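Local coordinates for protein precorrin-6Y C5,15-methyltransferase (Corynebacterium diphtheriae, PDB 3HM2) that probably transfers methyl groups from S-adenosyl-L-methionine during cobalamin biosynthesis, this chain being the C-terminal methyltransferase domain of a longer protein, at residues A22-E27 with G120-A125; L16-L21 with A40-R45; E63-N68 with I78-G83. All blocks are in the same frame, centred on the assembly; numbering follows the deposited sequence.

Contact 1 (A22-E27 with G120-A125); sequences APKPHE and GGRLVA
A salt-bridge network where helix 9-21 leads into strand 27-32 of the Rossmann-like methyltransferase sheet joins the loop that follows the helix to strand 122-127, with Arg-122 reaching across to Glu-27 and to the backbone of Ala-22. The arginine carries nearly all of the strand's share of the contact. Its CG stands anti to the carbonyl carbon (chi1 -69°), and a bend at chi3 then brings the guanidinium to the loop. Arg-122 NH1 donates to Ala-22 O at 2.5 Å, a very short bond but a bent one, with an N-H...O angle of 120°. Arg-122 NH2 is modelled 2.4 Å from Glu-27 OE1, a salt bridge as modelled, but its length is doubtful because NH2 sits too close to the carboxylate. Both oxygens, Ala-22 O and Glu-27 OE1, meet the guanidinium at its edge, near its plane, whereas the carboxylate plane is turned 77° from it.

On the loop side, Lys-24 is the third member of the network. Lys-24 NZ makes a long salt bridge to Glu-27 OE2 at 3.9 Å, and its backbone N gives a weak hydrogen bond to OE1. Both span the type II turn from Lys-24 to Glu-27. Ala-22, with positive phi just past the helix, offers its carbonyl to the arginine, and NH1 also makes a weak hydrogen bond to Leu-21 O. The whole is the C-terminal end of helix 9-21 held by an arginine from an inner strand, at the entry to the first strand of the Rossmann-like fold.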
ATOM      1  N   ALA A  22     -14.840 -17.966  -9.215  1.00 50.38           N
ATOM      2  CA  ALA A  22     -14.531 -19.378  -9.401  1.00 45.40           C
ATOM      3  C   ALA A  22     -15.612 -20.075 -10.219  1.00 52.51           C
ATOM      4  O   ALA A  22     -16.397 -20.861  -9.688  1.00 55.60           O
ATOM      5  CB  ALA A  22     -14.356 -20.065  -8.055  1.00 47.03           C
ATOM      6  N   PRO A  23     -15.647 -19.783 -11.515  1.00 49.21           N
ATOM      7  CA  PRO A  23     -16.715 -20.280 -12.389  1.00 39.69           C
ATOM      8  C   PRO A  23     -16.533 -21.758 -12.719  1.00 32.19           C
ATOM      9  O   PRO A  23     -15.436 -22.178 -13.088  1.00 45.34           O
ATOM     10  CB  PRO A  23     -16.548 -19.435 -13.653  1.00 44.92           C
ATOM     11  CG  PRO A  23     -15.939 -18.167 -13.173  1.00 41.85           C
ATOM     12  CD  PRO A  23     -15.032 -18.551 -12.037  1.00 36.05           C
ATOM     13  N   LYS A  24     -17.603 -22.536 -12.585  1.00 34.48           N
ATOM     14  CA  LYS A  24     -17.597 -23.929 -13.014  1.00 40.03           C
ATOM     15  C   LYS A  24     -18.907 -24.300 -13.700  1.00 50.92           C
ATOM     16  O   LYS A  24     -19.872 -23.535 -13.673  1.00 52.12           O
ATOM     17  CB  LYS A  24     -17.347 -24.855 -11.822  1.00 36.96           C
ATOM     18  CG  LYS A  24     -15.934 -24.785 -11.267  1.00 33.33           C
ATOM     19  CD  LYS A  24     -15.759 -25.721 -10.083  1.00 40.77           C
ATOM     20  CE  LYS A  24     -16.663 -25.325  -8.926  1.00 47.12           C
ATOM     21  NZ  LYS A  24     -17.292 -26.510  -8.281  1.00 34.86           N
ATOM     22  N   PRO A  25     -18.934 -25.477 -14.316  1.00 59.47           N
ATOM     23  CA  PRO A  25     -19.987 -25.821 -15.266  1.00 50.73           C
ATOM     24  C   PRO A  25     -21.367 -25.883 -14.632  1.00 44.66           C
ATOM     25  O   PRO A  25     -21.553 -26.314 -13.468  1.00 37.61           O
ATOM     26  CB  PRO A  25     -19.554 -27.198 -15.786  1.00 63.79           C
ATOM     27  CG  PRO A  25     -18.072 -27.289 -15.478  1.00 63.15           C
ATOM     28  CD  PRO A  25     -17.943 -26.563 -14.177  1.00 68.80           C
ATOM     29  N   HIS A  26     -22.321 -25.455 -15.458  1.00 35.58           N
ATOM     30  CA  HIS A  26     -23.743 -25.412 -15.161  1.00 30.22           C
ATOM     31  C   HIS A  26     -24.034 -24.446 -14.013  1.00 36.15           C
ATOM     32  O   HIS A  26     -24.988 -24.622 -13.239  1.00 47.06           O
ATOM     33  CB  HIS A  26     -24.303 -26.818 -14.908  1.00 43.14           C
ATOM     34  CG  HIS A  26     -23.439 -27.937 -15.424  1.00 50.74           C
ATOM     35  ND1 HIS A  26     -23.690 -28.592 -16.613  1.00 48.70           N
ATOM     36  CD2 HIS A  26     -22.356 -28.553 -14.880  1.00 47.91           C
ATOM     37  CE1 HIS A  26     -22.787 -29.542 -16.788  1.00 44.67           C
ATOM     38  NE2 HIS A  26     -21.966 -29.537 -15.752  1.00 44.79           N
ATOM     39  N   GLU A  27     -23.192 -23.419 -13.918  1.00 37.01           N
ATOM     40  CA  GLU A  27     -23.337 -22.393 -12.900  1.00 37.76           C
ATOM     41  C   GLU A  27     -24.000 -21.116 -13.419  1.00 32.43           C
ATOM     42  O   GLU A  27     -23.858 -20.758 -14.575  1.00 28.56           O
ATOM     43  CB  GLU A  27     -22.010 -22.129 -12.153  1.00 34.65           C
ATOM     44  CG  GLU A  27     -21.889 -22.987 -10.876  1.00 39.29           C
ATOM     45  CD  GLU A  27     -20.485 -23.036 -10.263  1.00 42.73           C
ATOM     46  OE1 GLU A  27     -19.868 -21.960 -10.121  1.00 45.03           O
ATOM     47  OE2 GLU A  27     -20.018 -24.148  -9.891  1.00 38.95           O
ATOM     48  N   GLY A 120     -23.801 -23.811   0.771  1.00 36.93           N
ATOM     49  CA  GLY A 120     -22.577 -23.935   0.003  1.00 46.65           C
ATOM     50  C   GLY A 120     -22.692 -23.313  -1.374  1.00 61.63           C
ATOM     51  O   GLY A 120     -22.237 -23.884  -2.364  1.00 54.92           O
ATOM     52  N   GLY A 121     -23.306 -22.135  -1.435  1.00 63.91           N
ATOM     53  CA  GLY A 121     -23.158 -21.257  -2.580  1.00 35.48           C
ATOM     54  C   GLY A 121     -22.209 -20.106  -2.310  1.00 32.90           C
ATOM     55  O   GLY A 121     -21.823 -19.862  -1.166  1.00 49.30           O
ATOM     56  N   ARG A 122     -21.831 -19.396  -3.368  1.00 27.45           N
ATOM     57  CA  ARG A 122     -20.713 -18.462  -3.304  1.00 34.40           C
ATOM     58  C   ARG A 122     -21.165 -17.040  -3.615  1.00 39.76           C
ATOM     59  O   ARG A 122     -21.865 -16.801  -4.600  1.00 42.25           O
ATOM     60  CB  ARG A 122     -19.605 -18.885  -4.271  1.00 31.69           C
ATOM     61  CG  ARG A 122     -18.892 -20.167  -3.875  1.00 27.97           C
ATOM     62  CD  ARG A 122     -18.158 -20.779  -5.057  1.00 30.89           C
ATOM     63  NE  ARG A 122     -19.021 -21.654  -5.843  1.00 44.85           N
ATOM     64  CZ  ARG A 122     -18.922 -21.816  -7.159  1.00 40.56           C
ATOM     65  NH1 ARG A 122     -17.992 -21.161  -7.841  1.00 37.29           N
ATOM     66  NH2 ARG A 122     -19.752 -22.634  -7.793  1.00 39.82           N
ATOM     67  N   LEU A 123     -20.760 -16.097  -2.770  1.00 32.07           N
ATOM     68  CA  LEU A 123     -20.846 -14.662  -3.109  1.00 39.80           C
ATOM     69  C   LEU A 123     -19.546 -13.873  -2.909  1.00 37.22           C
ATOM     70  O   LEU A 123     -18.965 -13.877  -1.816  1.00 34.63           O
ATOM     71  CB  LEU A 123     -21.962 -13.945  -2.342  1.00 31.01           C
ATOM     72  CG  LEU A 123     -22.218 -12.514  -2.839  1.00 31.24           C
ATOM     73  CD1 LEU A 123     -23.691 -12.098  -2.608  1.00 34.71           C
ATOM     74  CD2 LEU A 123     -21.238 -11.481  -2.253  1.00 35.98           C
ATOM     75  N   VAL A 124     -19.133 -13.160  -3.960  1.00 30.58           N
ATOM     76  CA  VAL A 124     -17.984 -12.278  -3.898  1.00 24.00           C
ATOM     77  C   VAL A 124     -18.434 -10.839  -4.058  1.00 25.02           C
ATOM     78  O   VAL A 124     -19.136 -10.514  -5.000  1.00 26.47           O
ATOM     79  CB  VAL A 124     -17.017 -12.657  -4.983  1.00 27.51           C
ATOM     80  CG1 VAL A 124     -15.598 -12.256  -4.597  1.00 37.65           C
ATOM     81  CG2 VAL A 124     -17.101 -14.160  -5.188  1.00 28.71           C
ATOM     82  N   ALA A 125     -18.070  -9.986  -3.104  1.00 35.77           N
ATOM     83  CA  ALA A 125     -18.476  -8.575  -3.119  1.00 38.31           C
ATOM     84  C   ALA A 125     -17.295  -7.590  -3.135  1.00 32.05           C
ATOM     85  O   ALA A 125     -16.198  -7.914  -2.707  1.00 27.04           O
ATOM     86  CB  ALA A 125     -19.414  -8.273  -1.948  1.00 31.17           C
TER

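Contact 2 (L16-L21 with A40-R45); sequences LAISAL and AIEWLR
This is a small apolar helix-helix contact on one side of the central sheet, where Ile-18 and Leu-21 of helix 9-21 meet Glu-42 and Trp-43 of helix 38-44. The short axes pass 10.5 Å apart and cross at -55°, and no hydrogen bond links the segments. Ile-18 points its CD1 into the neighbouring helix, 3.7 Å from Glu-42 CG and 3.8 Å from the backbone N of Trp-43. Here the glutamate contributes its aliphatic stem: with CG anti to the backbone N (chi1 179°) and the chain bent at chi2, the methylenes lie across the isoleucine while the carboxylate turns back to a charge contact with Arg-45 of its own helix end. One turn on along helix 9-21, Leu-21 comes to the indole at its edge, CB lying near the ring plane and 3.8 Å from Trp-43 CZ3. The two side chains run at about a right angle.

On the sheet side, Leu-21 and Trp-43 both rest on Val-97 of strand 97-100, and Trp-43 also touches Ala-52 of strand 50-55. Ser-19, on another side of helix 9-21, hydrogen-bonds to Gln-11 of the second subunit, leaving this helix between the neighbouring helix 38-44 and another copy of the protein.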
ATOM      1  N   LEU A  16      -9.708  -9.823 -10.858  1.00 28.09           N
ATOM      2  CA  LEU A  16      -9.649 -10.382  -9.502  1.00 26.05           C
ATOM      3  C   LEU A  16     -10.998 -10.902  -9.035  1.00 29.52           C
ATOM      4  O   LEU A  16     -11.084 -11.867  -8.264  1.00 26.65           O
ATOM      5  CB  LEU A  16      -9.124  -9.353  -8.523  1.00 22.05           C
ATOM      6  CG  LEU A  16      -7.658  -9.033  -8.753  1.00 30.44           C
ATOM      7  CD1 LEU A  16      -7.253  -7.643  -8.210  1.00 34.56           C
ATOM      8  CD2 LEU A  16      -6.818 -10.139  -8.141  1.00 30.35           C
ATOM      9  N   ALA A  17     -12.050 -10.255  -9.524  1.00 34.00           N
ATOM     10  CA  ALA A  17     -13.412 -10.644  -9.204  1.00 34.16           C
ATOM     11  C   ALA A  17     -13.785 -11.916  -9.958  1.00 30.44           C
ATOM     12  O   ALA A  17     -14.457 -12.779  -9.413  1.00 36.20           O
ATOM     13  CB  ALA A  17     -14.389  -9.507  -9.516  1.00 33.76           C
ATOM     14  N   ILE A  18     -13.341 -12.058 -11.202  1.00 24.38           N
ATOM     15  CA  ILE A  18     -13.576 -13.326 -11.878  1.00 31.09           C
ATOM     16  C   ILE A  18     -12.816 -14.463 -11.171  1.00 32.51           C
ATOM     17  O   ILE A  18     -13.408 -15.470 -10.787  1.00 33.40           O
ATOM     18  CB  ILE A  18     -13.278 -13.267 -13.393  1.00 35.21           C
ATOM     19  CG1 ILE A  18     -13.898 -12.008 -14.014  1.00 39.96           C
ATOM     20  CG2 ILE A  18     -13.849 -14.485 -14.095  1.00 35.12           C
ATOM     21  CD1 ILE A  18     -15.371 -12.155 -14.454  1.00 31.73           C
ATOM     22  N   SER A  19     -11.520 -14.290 -10.944  1.00 36.05           N
ATOM     23  CA  SER A  19     -10.752 -15.336 -10.262  1.00 38.46           C
ATOM     24  C   SER A  19     -11.363 -15.727  -8.908  1.00 39.95           C
ATOM     25  O   SER A  19     -11.232 -16.873  -8.481  1.00 41.62           O
ATOM     26  CB  SER A  19      -9.283 -14.937 -10.061  1.00 30.10           C
ATOM     27  OG  SER A  19      -9.047 -14.524  -8.718  1.00 41.35           O
ATOM     28  N   ALA A  20     -12.020 -14.775  -8.253  1.00 37.79           N
ATOM     29  CA  ALA A  20     -12.593 -15.009  -6.933  1.00 31.52           C
ATOM     30  C   ALA A  20     -13.902 -15.785  -7.030  1.00 26.51           C
ATOM     31  O   ALA A  20     -14.207 -16.616  -6.175  1.00 34.57           O
ATOM     32  CB  ALA A  20     -12.808 -13.690  -6.207  1.00 28.51           C
ATOM     33  N   LEU A  21     -14.673 -15.509  -8.077  1.00 26.71           N
ATOM     34  CA  LEU A  21     -16.004 -16.084  -8.223  1.00 31.99           C
ATOM     35  C   LEU A  21     -15.928 -17.568  -8.566  1.00 42.28           C
ATOM     36  O   LEU A  21     -16.838 -18.336  -8.249  1.00 47.36           O
ATOM     37  CB  LEU A  21     -16.797 -15.336  -9.296  1.00 28.98           C
ATOM     38  CG  LEU A  21     -17.196 -13.897  -8.963  1.00 35.16           C
ATOM     39  CD1 LEU A  21     -17.474 -13.110 -10.235  1.00 23.79           C
ATOM     40  CD2 LEU A  21     -18.402 -13.872  -8.037  1.00 29.66           C
ATOM     41  N   ALA A  40     -20.458 -10.097 -15.814  1.00 40.72           N
ATOM     42  CA  ALA A  40     -21.366 -11.099 -16.357  1.00 41.19           C
ATOM     43  C   ALA A  40     -20.885 -11.601 -17.715  1.00 45.61           C
ATOM     44  O   ALA A  40     -20.791 -12.807 -17.944  1.00 45.17           O
ATOM     45  CB  ALA A  40     -22.775 -10.535 -16.465  1.00 43.52           C
ATOM     46  N   ILE A  41     -20.585 -10.668 -18.612  1.00 39.88           N
ATOM     47  CA  ILE A  41     -20.249 -11.009 -19.989  1.00 38.54           C
ATOM     48  C   ILE A  41     -18.861 -11.635 -20.079  1.00 42.25           C
ATOM     49  O   ILE A  41     -18.567 -12.384 -21.012  1.00 40.22           O
ATOM     50  CB  ILE A  41     -20.305  -9.774 -20.906  1.00 42.51           C
ATOM     51  CG1 ILE A  41     -21.756  -9.345 -21.137  1.00 41.98           C
ATOM     52  CG2 ILE A  41     -19.612 -10.061 -22.230  1.00 47.60           C
ATOM     53  CD1 ILE A  41     -22.104  -8.009 -20.520  1.00 43.26           C
ATOM     54  N   GLU A  42     -18.013 -11.324 -19.105  1.00 39.37           N
ATOM     55  CA  GLU A  42     -16.725 -11.993 -18.969  1.00 39.68           C
ATOM     56  C   GLU A  42     -16.880 -13.360 -18.309  1.00 39.46           C
ATOM     57  O   GLU A  42     -16.350 -14.358 -18.796  1.00 39.31           O
ATOM     58  CB  GLU A  42     -15.754 -11.128 -18.163  1.00 34.52           C
ATOM     59  CG  GLU A  42     -14.387 -11.760 -17.952  1.00 49.64           C
ATOM     60  CD  GLU A  42     -13.806 -12.331 -19.230  1.00 60.23           C
ATOM     61  OE1 GLU A  42     -13.820 -11.624 -20.259  1.00 65.21           O
ATOM     62  OE2 GLU A  42     -13.336 -13.488 -19.206  1.00 55.38           O
ATOM     63  N   TRP A  43     -17.609 -13.396 -17.199  1.00 38.57           N
ATOM     64  CA  TRP A  43     -18.010 -14.649 -16.593  1.00 34.25           C
ATOM     65  C   TRP A  43     -18.511 -15.561 -17.706  1.00 39.80           C
ATOM     66  O   TRP A  43     -18.123 -16.715 -17.787  1.00 34.44           O
ATOM     67  CB  TRP A  43     -19.110 -14.352 -15.555  1.00 43.55           C
ATOM     68  CG  TRP A  43     -19.974 -15.540 -15.081  1.00 57.75           C
ATOM     69  CD1 TRP A  43     -20.965 -16.181 -15.793  1.00 57.28           C
ATOM     70  CD2 TRP A  43     -19.952 -16.174 -13.782  1.00 65.45           C
ATOM     71  NE1 TRP A  43     -21.532 -17.181 -15.031  1.00 59.02           N
ATOM     72  CE2 TRP A  43     -20.930 -17.199 -13.798  1.00 68.17           C
ATOM     73  CE3 TRP A  43     -19.195 -15.985 -12.617  1.00 51.00           C
ATOM     74  CZ2 TRP A  43     -21.165 -18.024 -12.694  1.00 56.81           C
ATOM     75  CZ3 TRP A  43     -19.431 -16.810 -11.528  1.00 47.96           C
ATOM     76  CH2 TRP A  43     -20.404 -17.812 -11.574  1.00 53.57           C
ATOM     77  N   LEU A  44     -19.353 -15.035 -18.589  1.00 41.90           N
ATOM     78  CA  LEU A  44     -19.930 -15.849 -19.655  1.00 35.72           C
ATOM     79  C   LEU A  44     -18.895 -16.132 -20.712  1.00 39.87           C
ATOM     80  O   LEU A  44     -18.817 -17.249 -21.237  1.00 42.05           O
ATOM     81  CB  LEU A  44     -21.110 -15.141 -20.314  1.00 24.55           C
ATOM     82  CG  LEU A  44     -22.492 -15.051 -19.673  1.00 33.80           C
ATOM     83  CD1 LEU A  44     -23.456 -14.689 -20.763  1.00 30.90           C
ATOM     84  CD2 LEU A  44     -22.959 -16.336 -18.942  1.00 36.09           C
ATOM     85  N   ARG A  45     -18.102 -15.108 -21.023  1.00 43.10           N
ATOM     86  CA  ARG A  45     -17.127 -15.203 -22.089  1.00 46.62           C
ATOM     87  C   ARG A  45     -15.783 -15.693 -21.574  1.00 52.59           C
ATOM     88  O   ARG A  45     -14.742 -15.289 -22.082  1.00 68.97           O
ATOM     89  CB  ARG A  45     -16.945 -13.856 -22.788  1.00 52.31           C
ATOM     90  CG  ARG A  45     -16.998 -13.965 -24.310  1.00 61.82           C
ATOM     91  CD  ARG A  45     -15.741 -13.416 -24.979  1.00 59.50           C
ATOM     92  NE  ARG A  45     -15.256 -12.172 -24.379  1.00 60.25           N
ATOM     93  CZ  ARG A  45     -14.088 -12.037 -23.750  1.00 68.25           C
ATOM     94  NH1 ARG A  45     -13.259 -13.069 -23.618  1.00 61.65           N
ATOM     95  NH2 ARG A  45     -13.741 -10.858 -23.250  1.00 68.76           N
TER

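Contact 3 (E63-N68 with I78-G83); sequences ERILSN and IAVQQG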
ATOM      1  N   GLU A  63     -30.190  -2.010 -22.357  1.00 62.82           N
ATOM      2  CA  GLU A  63     -30.085  -2.107 -23.819  1.00 73.31           C
ATOM      3  C   GLU A  63     -28.625  -2.244 -24.296  1.00 61.57           C
ATOM      4  O   GLU A  63     -28.358  -2.867 -25.325  1.00 65.43           O
ATOM      5  CB  GLU A  63     -30.790  -0.918 -24.520  1.00 74.00           C
ATOM      6  CG  GLU A  63     -32.317  -1.064 -24.722  1.00 58.17           C
ATOM      7  CD  GLU A  63     -32.944   0.113 -25.479  1.00 72.40           C
ATOM      8  OE1 GLU A  63     -32.242   0.765 -26.283  1.00 66.07           O
ATOM      9  OE2 GLU A  63     -34.147   0.384 -25.267  1.00 73.48           O
ATOM     10  N   ARG A  64     -27.686  -1.682 -23.534  1.00 61.21           N
ATOM     11  CA  ARG A  64     -26.259  -1.707 -23.893  1.00 66.45           C
ATOM     12  C   ARG A  64     -25.476  -2.926 -23.351  1.00 57.35           C
ATOM     13  O   ARG A  64     -24.455  -3.320 -23.918  1.00 45.66           O
ATOM     14  CB  ARG A  64     -25.581  -0.403 -23.459  1.00 56.07           C
ATOM     15  CG  ARG A  64     -24.083  -0.373 -23.683  1.00 69.56           C
ATOM     16  CD  ARG A  64     -23.706   0.188 -25.049  1.00 76.62           C
ATOM     17  NE  ARG A  64     -22.255   0.192 -25.231  1.00 82.39           N
ATOM     18  CZ  ARG A  64     -21.618   0.880 -26.173  1.00 88.75           C
ATOM     19  NH1 ARG A  64     -22.304   1.632 -27.025  1.00 80.70           N
ATOM     20  NH2 ARG A  64     -20.293   0.819 -26.262  1.00 91.00           N
ATOM     21  N   ILE A  65     -25.953  -3.514 -22.255  1.00 58.83           N
ATOM     22  CA  ILE A  65     -25.357  -4.724 -21.705  1.00 49.87           C
ATOM     23  C   ILE A  65     -25.612  -5.876 -22.666  1.00 53.90           C
ATOM     24  O   ILE A  65     -24.693  -6.594 -23.071  1.00 54.79           O
ATOM     25  CB  ILE A  65     -25.999  -5.104 -20.366  1.00 46.89           C
ATOM     26  CG1 ILE A  65     -25.979  -3.935 -19.387  1.00 48.14           C
ATOM     27  CG2 ILE A  65     -25.280  -6.278 -19.760  1.00 55.70           C
ATOM     28  CD1 ILE A  65     -26.797  -4.207 -18.140  1.00 44.72           C
ATOM     29  N   LEU A  66     -26.877  -6.051 -23.035  1.00 52.41           N
ATOM     30  CA  LEU A  66     -27.270  -7.125 -23.940  1.00 50.98           C
ATOM     31  C   LEU A  66     -26.668  -6.924 -25.327  1.00 49.66           C
ATOM     32  O   LEU A  66     -26.295  -7.887 -25.997  1.00 51.05           O
ATOM     33  CB  LEU A  66     -28.794  -7.214 -24.037  1.00 50.21           C
ATOM     34  CG  LEU A  66     -29.352  -8.246 -25.019  1.00 61.47           C
ATOM     35  CD1 LEU A  66     -29.142  -9.657 -24.493  1.00 58.81           C
ATOM     36  CD2 LEU A  66     -30.825  -7.985 -25.294  1.00 68.68           C
ATOM     37  N   SER A  67     -26.577  -5.667 -25.751  1.00 43.05           N
ATOM     38  CA  SER A  67     -25.884  -5.324 -26.988  1.00 45.55           C
ATOM     39  C   SER A  67     -24.480  -5.919 -27.016  1.00 48.52           C
ATOM     40  O   SER A  67     -24.045  -6.460 -28.032  1.00 48.82           O
ATOM     41  CB  SER A  67     -25.816  -3.807 -27.160  1.00 45.52           C
ATOM     42  OG  SER A  67     -26.350  -3.411 -28.412  1.00 48.26           O
ATOM     43  N   ASN A  68     -23.776  -5.815 -25.893  1.00 52.88           N
ATOM     44  CA  ASN A  68     -22.392  -6.265 -25.812  1.00 46.02           C
ATOM     45  C   ASN A  68     -22.287  -7.774 -25.623  1.00 45.71           C
ATOM     46  O   ASN A  68     -21.309  -8.395 -26.039  1.00 52.33           O
ATOM     47  CB  ASN A  68     -21.657  -5.541 -24.682  1.00 55.74           C
ATOM     48  CG  ASN A  68     -21.210  -4.147 -25.077  1.00 70.14           C
ATOM     49  OD1 ASN A  68     -21.280  -3.767 -26.246  1.00 64.61           O
ATOM     50  ND2 ASN A  68     -20.745  -3.376 -24.100  1.00 77.81           N
ATOM     51  N   ILE A  78     -27.380 -14.959 -21.283  1.00 46.52           N
ATOM     52  CA  ILE A  78     -27.529 -13.859 -20.352  1.00 38.03           C
ATOM     53  C   ILE A  78     -28.979 -13.409 -20.368  1.00 32.75           C
ATOM     54  O   ILE A  78     -29.580 -13.295 -21.430  1.00 32.27           O
ATOM     55  CB  ILE A  78     -26.607 -12.676 -20.725  1.00 35.87           C
ATOM     56  CG1 ILE A  78     -26.375 -11.769 -19.516  1.00 29.20           C
ATOM     57  CG2 ILE A  78     -27.207 -11.891 -21.847  1.00 40.88           C
ATOM     58  CD1 ILE A  78     -25.213 -10.878 -19.627  1.00 28.16           C
ATOM     59  N   ALA A  79     -29.554 -13.220 -19.186  1.00 23.95           N
ATOM     60  CA  ALA A  79     -30.776 -12.430 -19.071  1.00 33.38           C
ATOM     61  C   ALA A  79     -30.410 -11.086 -18.446  1.00 32.74           C
ATOM     62  O   ALA A  79     -29.626 -11.040 -17.505  1.00 32.43           O
ATOM     63  CB  ALA A  79     -31.791 -13.132 -18.227  1.00 18.40           C
ATOM     64  N   VAL A  80     -30.980 -10.007 -18.974  1.00 39.75           N
ATOM     65  CA  VAL A  80     -30.813  -8.685 -18.382  1.00 27.53           C
ATOM     66  C   VAL A  80     -32.110  -8.199 -17.744  1.00 35.57           C
ATOM     67  O   VAL A  80     -33.015  -7.729 -18.434  1.00 43.78           O
ATOM     68  CB  VAL A  80     -30.348  -7.654 -19.427  1.00 31.98           C
ATOM     69  CG1 VAL A  80     -29.796  -6.414 -18.740  1.00 32.41           C
ATOM     70  CG2 VAL A  80     -29.307  -8.268 -20.351  1.00 43.41           C
ATOM     71  N   GLN A  81     -32.192  -8.314 -16.422  1.00 33.07           N
ATOM     72  CA  GLN A  81     -33.361  -7.854 -15.684  1.00 25.44           C
ATOM     73  C   GLN A  81     -33.176  -6.421 -15.192  1.00 30.51           C
ATOM     74  O   GLN A  81     -32.190  -5.764 -15.526  1.00 39.28           O
ATOM     75  CB  GLN A  81     -33.649  -8.782 -14.503  1.00 23.92           C
ATOM     76  CG  GLN A  81     -33.620 -10.260 -14.853  1.00 36.85           C
ATOM     77  CD  GLN A  81     -34.831 -10.693 -15.657  1.00 33.20           C
ATOM     78  OE1 GLN A  81     -35.849 -10.002 -15.687  1.00 36.19           O
ATOM     79  NE2 GLN A  81     -34.725 -11.843 -16.313  1.00 42.21           N
ATOM     80  N   GLN A  82     -34.129  -5.945 -14.399  1.00 42.04           N
ATOM     81  CA  GLN A  82     -34.021  -4.633 -13.774  1.00 38.25           C
ATOM     82  C   GLN A  82     -33.422  -4.736 -12.375  1.00 34.90           C
ATOM     83  O   GLN A  82     -32.832  -5.755 -12.016  1.00 34.31           O
ATOM     84  CB  GLN A  82     -35.391  -3.955 -13.710  1.00 41.88           C
ATOM     85  CG  GLN A  82     -36.016  -3.688 -15.070  1.00 35.71           C
ATOM     86  CD  GLN A  82     -37.497  -3.379 -14.980  1.00 46.85           C
ATOM     87  OE1 GLN A  82     -38.339  -4.219 -15.299  1.00 48.18           O
ATOM     88  NE2 GLN A  82     -37.824  -2.169 -14.542  1.00 39.27           N
ATOM     89  N   GLY A  83     -33.576  -3.675 -11.591  1.00 48.69           N
ATOM     90  CA  GLY A  83     -32.877  -3.554 -10.325  1.00 48.33           C
ATOM     91  C   GLY A  83     -33.413  -4.506  -9.273  1.00 46.66           C
ATOM     92  O   GLY A  83     -34.625  -4.638  -9.102  1.00 58.14           O
TER
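Helix 63-68 runs almost exactly antiparallel to strand 78-81, at 173°, with the two short axes 8.9 Å apart and the CA atoms of Leu-66 and Val-80 the nearest pair. The join is purely apolar, and Val-80 stands at its middle, giving one methyl to each of two helix residues. Val-80 CG1, anti to the backbone N (chi1 -164°), meets the CD1 tip of Ile-65 at 3.8 Å. The other branch, Val-80 CG2, lies 3.9 Å from Leu-66 CB, close to the root of that side chain. Leu-66 then continues past the valine, its CD1 coming within 4.0 Å of Ile-78 CG2, two residues back along the strand. Both the isoleucine-valine and the leucine-isoleucine pairs meet at a slant, methyl against methyl. Ile-65 is the buried member and continues the packing inward onto Ile-41 of helix 38-44.

Glu-63 points away from the strand; it is a calcium ligand, as is Glu-59, and a magnesium ligand, as is Glu-60, in a structure of this protein, though no metal is bound to this chain. Helix 59-70 links the parallel, hydrogen-bonded strands 50-55 and 78-81 and packs on the latter, a beta-alpha-beta crossover at the edge of a Rossmann-like sheet.

The three contacts sit on one mixed sheet and the helices that cover it. Contacts 1 and 2 are neighbours, their centres 10 Å apart: contact 2 uses the end of helix 9-21 and contact 1 the loop that follows it, and Val-124 packs on Ala-20 and Leu-21. Contact 3 lies farther off, about 16 Å from contact 2 and 20 Å from contact 1 between centres. Helix 38-44 bridges the gap, since Ile-41 packs on Ile-65 and Leu-44 on Ile-78. Along the chain the segments of contacts 1 and 2 alternate, and contact 3 follows contact 2 but precedes strand 122-127. Packing thus runs from inner strand 122-127 to edge strand 78-81, across the parallel part of the sheet.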